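PDB 3KE7: putative ketosteroid isomerase from Parabacteroides distasonis ATCC 8503, which is of unproven function but belongs to the SnoaL-like family of the NTF2 clan and is probably a ketosteroid isomerase-like protein with a pocket for small ligands. Local coordinates for residues K105-E110 and S128-L133. Residues are numbered along the deposited sequence; the frame is centred on the assembly and turned at random.
With BCN (bicine), chain F.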
ATOM      1  N   LYS B 105      -6.603  14.455   8.414  1.00 10.43           N
ATOM      2  CA  LYS B 105      -6.900  13.021   8.561  1.00  9.48           C
ATOM      3  C   LYS B 105      -6.317  12.259   7.362  1.00  6.71           C
ATOM      4  O   LYS B 105      -6.628  12.571   6.215  1.00  6.59           O
ATOM      5  CB  LYS B 105      -8.424  12.790   8.680  1.00  7.85           C
ATOM      6  CG  LYS B 105      -9.113  13.483   9.872  1.00 10.61           C
ATOM      7  CD  LYS B 105     -10.604  13.221   9.844  1.00 10.51           C
ATOM      8  CE  LYS B 105     -10.896  11.758  10.214  1.00 13.40           C
ATOM      9  NZ  LYS B 105     -10.549  11.451  11.635  1.00 16.39           N
ATOM     10  N   TRP B 106      -5.512  11.244   7.672  1.00  5.30           N
ATOM     11  CA  TRP B 106      -4.779  10.481   6.688  1.00  5.38           C
ATOM     12  C   TRP B 106      -5.097   8.984   6.730  1.00  5.34           C
ATOM     13  O   TRP B 106      -5.425   8.441   7.755  1.00  6.04           O
ATOM     14  CB  TRP B 106      -3.270  10.582   6.967  1.00  5.43           C
ATOM     15  CG  TRP B 106      -2.645  11.934   6.888  1.00  6.49           C
ATOM     16  CD1 TRP B 106      -2.448  12.805   7.932  1.00 10.08           C
ATOM     17  CD2 TRP B 106      -2.076  12.557   5.733  1.00  5.59           C
ATOM     18  NE1 TRP B 106      -1.798  13.934   7.494  1.00 11.33           N
ATOM     19  CE2 TRP B 106      -1.541  13.802   6.150  1.00  8.52           C
ATOM     20  CE3 TRP B 106      -1.922  12.174   4.396  1.00  6.74           C
ATOM     21  CZ2 TRP B 106      -0.899  14.676   5.268  1.00  8.44           C
ATOM     22  CZ3 TRP B 106      -1.285  13.054   3.524  1.00 10.36           C
ATOM     23  CH2 TRP B 106      -0.781  14.283   3.970  1.00 10.68           C
ATOM     24  N   ASN B 107      -4.968   8.387   5.549  1.00  5.67           N
ATOM     25  CA  ASN B 107      -4.852   6.945   5.319  1.00  7.11           C
ATOM     26  C   ASN B 107      -3.355   6.677   5.041  1.00  5.09           C
ATOM     27  O   ASN B 107      -2.690   7.470   4.358  1.00  6.81           O
ATOM     28  CB  ASN B 107      -5.590   6.560   4.045  1.00  5.63           C
ATOM     29  CG  ASN B 107      -7.049   6.903   4.061  1.00  5.08           C
ATOM     30  OD1 ASN B 107      -7.794   6.488   4.960  1.00  6.41           O
ATOM     31  ND2 ASN B 107      -7.501   7.611   3.014  1.00  6.95           N
ATOM     32  N   CYS B 108      -2.849   5.553   5.516  1.00  4.81           N
ATOM     33  CA  CYS B 108      -1.479   5.173   5.239  1.00  5.79           C
ATOM     34  C   CYS B 108      -1.265   3.673   5.106  1.00  4.28           C
ATOM     35  O   CYS B 108      -1.712   2.896   5.976  1.00  5.44           O
ATOM     36  CB  CYS B 108      -0.544   5.711   6.318  1.00  6.13           C
ATOM     37  SG  CYS B 108       1.235   5.474   5.940  1.00  8.42           S
ATOM     38  N   THR B 109      -0.544   3.299   4.052  1.00  6.13           N
ATOM     39  CA  THR B 109       0.005   1.978   3.909  1.00  5.10           C
ATOM     40  C   THR B 109       1.527   2.088   3.832  1.00  4.80           C
ATOM     41  O   THR B 109       2.055   2.761   2.923  1.00  6.41           O
ATOM     42  CB  THR B 109      -0.475   1.294   2.654  1.00  6.62           C
ATOM     43  OG1 THR B 109      -1.897   1.278   2.640  1.00  6.90           O
ATOM     44  CG2 THR B 109       0.090  -0.155   2.542  1.00  5.69           C
ATOM     45  N   GLU B 110       2.230   1.398   4.704  1.00  5.11           N
ATOM     46  CA  GLU B 110       3.670   1.265   4.648  1.00  5.06           C
ATOM     47  C   GLU B 110       3.978  -0.216   4.441  1.00  6.66           C
ATOM     48  O   GLU B 110       3.333  -1.083   5.085  1.00  9.67           O
ATOM     49  CB  GLU B 110       4.360   1.709   5.959  1.00  7.36           C
ATOM     50  CG  GLU B 110       4.070   3.072   6.425  1.00  5.19           C
ATOM     51  CD  GLU B 110       4.884   4.130   5.719  1.00  6.84           C
ATOM     52  OE1 GLU B 110       5.455   3.820   4.663  1.00  9.50           O
ATOM     53  OE2 GLU B 110       4.967   5.292   6.240  1.00  7.15           O
ATOM     54  N   SER B 128      -2.625   9.035   1.857  1.00  5.62           N
ATOM     55  CA  SER B 128      -3.733   9.721   1.184  1.00  4.85           C
ATOM     56  C   SER B 128      -4.574  10.442   2.220  1.00  6.25           C
ATOM     57  O   SER B 128      -4.565  10.084   3.416  1.00  6.17           O
ATOM     58  CB  SER B 128      -4.554   8.753   0.310  1.00  6.01           C
ATOM     59  OG  SER B 128      -5.270   7.797   1.058  1.00  6.35           O
ATOM     60  N   TYR B 129      -5.350  11.440   1.766  1.00  6.25           N
ATOM     61  CA  TYR B 129      -6.291  12.101   2.665  1.00  6.42           C
ATOM     62  C   TYR B 129      -7.513  11.239   2.869  1.00  7.13           C
ATOM     63  O   TYR B 129      -7.964  10.573   1.977  1.00  7.15           O
ATOM     64  CB  TYR B 129      -6.768  13.422   2.089  1.00  8.93           C
ATOM     65  CG  TYR B 129      -5.693  14.442   1.848  1.00  8.81           C
ATOM     66  CD1 TYR B 129      -4.833  14.811   2.849  1.00 12.31           C
ATOM     67  CD2 TYR B 129      -5.626  15.123   0.622  1.00  9.13           C
ATOM     68  CE1 TYR B 129      -3.870  15.822   2.644  1.00 15.25           C
ATOM     69  CE2 TYR B 129      -4.665  16.135   0.415  1.00 11.02           C
ATOM     70  CZ  TYR B 129      -3.791  16.431   1.425  1.00  9.80           C
ATOM     71  OH  TYR B 129      -2.856  17.437   1.251  1.00 17.62           O
ATOM     72  N   VAL B 130      -8.081  11.337   4.065  1.00  6.77           N
ATOM     73  CA  VAL B 130      -9.360  10.711   4.366  1.00  6.53           C
ATOM     74  C   VAL B 130     -10.455  11.569   3.744  1.00  7.51           C
ATOM     75  O   VAL B 130     -10.565  12.776   4.047  1.00  6.74           O
ATOM     76  CB  VAL B 130      -9.618  10.600   5.877  1.00  5.95           C
ATOM     77  CG1 VAL B 130     -11.090  10.223   6.199  1.00  5.02           C
ATOM     78  CG2 VAL B 130      -8.657   9.571   6.544  1.00  5.91           C
ATOM     79  N   LYS B 131     -11.266  10.962   2.872  1.00  7.40           N
ATOM     80  CA  LYS B 131     -12.448  11.609   2.296  1.00  7.10           C
ATOM     81  C   LYS B 131     -12.172  13.041   1.838  1.00  8.76           C
ATOM     82  O   LYS B 131     -12.857  13.996   2.289  1.00  9.72           O
ATOM     83  CB  LYS B 131     -13.577  11.579   3.339  1.00  8.54           C
ATOM     84  CG  LYS B 131     -14.000  10.163   3.650  1.00 11.11           C
ATOM     85  CD  LYS B 131     -15.050  10.083   4.780  1.00 16.83           C
ATOM     86  CE  LYS B 131     -16.386  10.470   4.301  1.00 17.14           C
ATOM     87  NZ  LYS B 131     -17.420  10.227   5.360  1.00 12.96           N
ATOM     88  N   PRO B 132     -11.204  13.218   0.924  1.00  7.39           N
ATOM     89  CA  PRO B 132     -10.823  14.566   0.508  1.00 12.62           C
ATOM     90  C   PRO B 132     -11.938  15.306  -0.194  1.00 12.72           C
ATOM     91  O   PRO B 132     -11.963  16.554  -0.112  1.00 15.21           O
ATOM     92  CB  PRO B 132      -9.654  14.330  -0.461  1.00 12.70           C
ATOM     93  CG  PRO B 132      -9.818  12.913  -0.928  1.00 12.13           C
ATOM     94  CD  PRO B 132     -10.382  12.194   0.262  1.00  7.14           C
ATOM     95  N   LEU B 133     -12.818  14.576  -0.895  1.00  9.82           N
ATOM     96  CA  LEU B 133     -13.953  15.186  -1.592  1.00 18.31           C
ATOM     97  C   LEU B 133     -15.248  14.977  -0.796  1.00 28.73           C
ATOM     98  O   LEU B 133     -16.285  14.574  -1.351  1.00 35.46           O
ATOM     99  CB  LEU B 133     -14.063  14.653  -3.024  1.00 19.02           C
ATOM    100  CG  LEU B 133     -12.756  14.762  -3.830  1.00 22.47           C
ATOM    101  CD1 LEU B 133     -13.004  14.392  -5.287  1.00 31.26           C
ATOM    102  CD2 LEU B 133     -12.111  16.129  -3.732  1.00 24.69           C
TER
HETATM  103  N1  BCN F   1       3.152  13.210   6.306  1.00 23.68           N
HETATM  104  C1  BCN F   1       3.334  13.771   4.960  1.00 22.62           C
HETATM  105  C2  BCN F   1       2.979  15.269   4.951  1.00 22.68           C
HETATM  106  O21 BCN F   1       2.878  15.882   3.867  1.00 24.37           O
HETATM  107  O22 BCN F   1       2.795  15.842   6.046  1.00 23.83           O
HETATM  108  C3  BCN F   1       4.151  12.163   6.580  1.00 18.15           C
HETATM  109  C4  BCN F   1       5.476  12.786   7.018  1.00 25.01           C
HETATM  110  O4  BCN F   1       5.150  13.724   8.055  1.00 25.17           O
HETATM  111  C5  BCN F   1       1.815  12.645   6.375  1.00 23.73           C
HETATM  112  C6  BCN F   1       1.381  12.523   7.813  1.00 22.21           C
HETATM  113  O6  BCN F   1       1.636  13.767   8.520  1.00 24.17           O
HETATM  114  O   HOH W   1     -10.504   7.985   2.613  1.00  6.35           O
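Trp106 and Asn107 run antiparallel to Tyr129 and Ser128 as a beta ladder, with CA atoms of Trp106 and Tyr129 4.6 Å apart. The ladder joins strands 102-114 and 120-129, the C-terminal hairpin of the curved sheet in this NTF2-like fold. Asn107 and Ser128 form the hydrogen-bonded pair, each N-H reaching the other's carbonyl. Two residues along, past the non-hydrogen-bonded Trp106-Tyr129 pair, Val130 N donates to Lys105 O at 2.9 Å and so carries the ladder just past the end of strand 120-129. Away from Asn107 and Ser128, the side chains of Trp106 and Tyr129 lie side by side and point the same way. Both have CG anti to the carbonyl carbon (chi1 -62° and -61°), yet their rings meet obliquely, planes at 37°, with Trp106 CH2 3.7 Å from Tyr129 CE1. Tyr129 backs one face of the indole; bicine lies over the opposite face, its C6 3.5 Å from Trp106 NE1. Trp127, another pocket residue, meets Trp106 edge-to-face. The face bearing Asn107 and Ser128 turns toward the second subunit, whose His126 NE2 hydrogen-bonds Ser128 OG, while Phe46 of that subunit packs on Asn107. Asn107 OD1 accepts from Asn94 ND2 of strand 88-99, which helps fix the amide's rotation. Val130 bridges the ladder's end: its CB sits 3.8 Å from Lys105 CB, and its CG2 crosses to Asn107 OD1. The Lys105 chain bends at its last two torsions and leads away to a salt bridge with Asp96. Beyond Val130 the backbone turns off the sheet, and one water accepts from both Asn107 ND2 and Lys131 N, 3.1 Å from each of these two nitrogens.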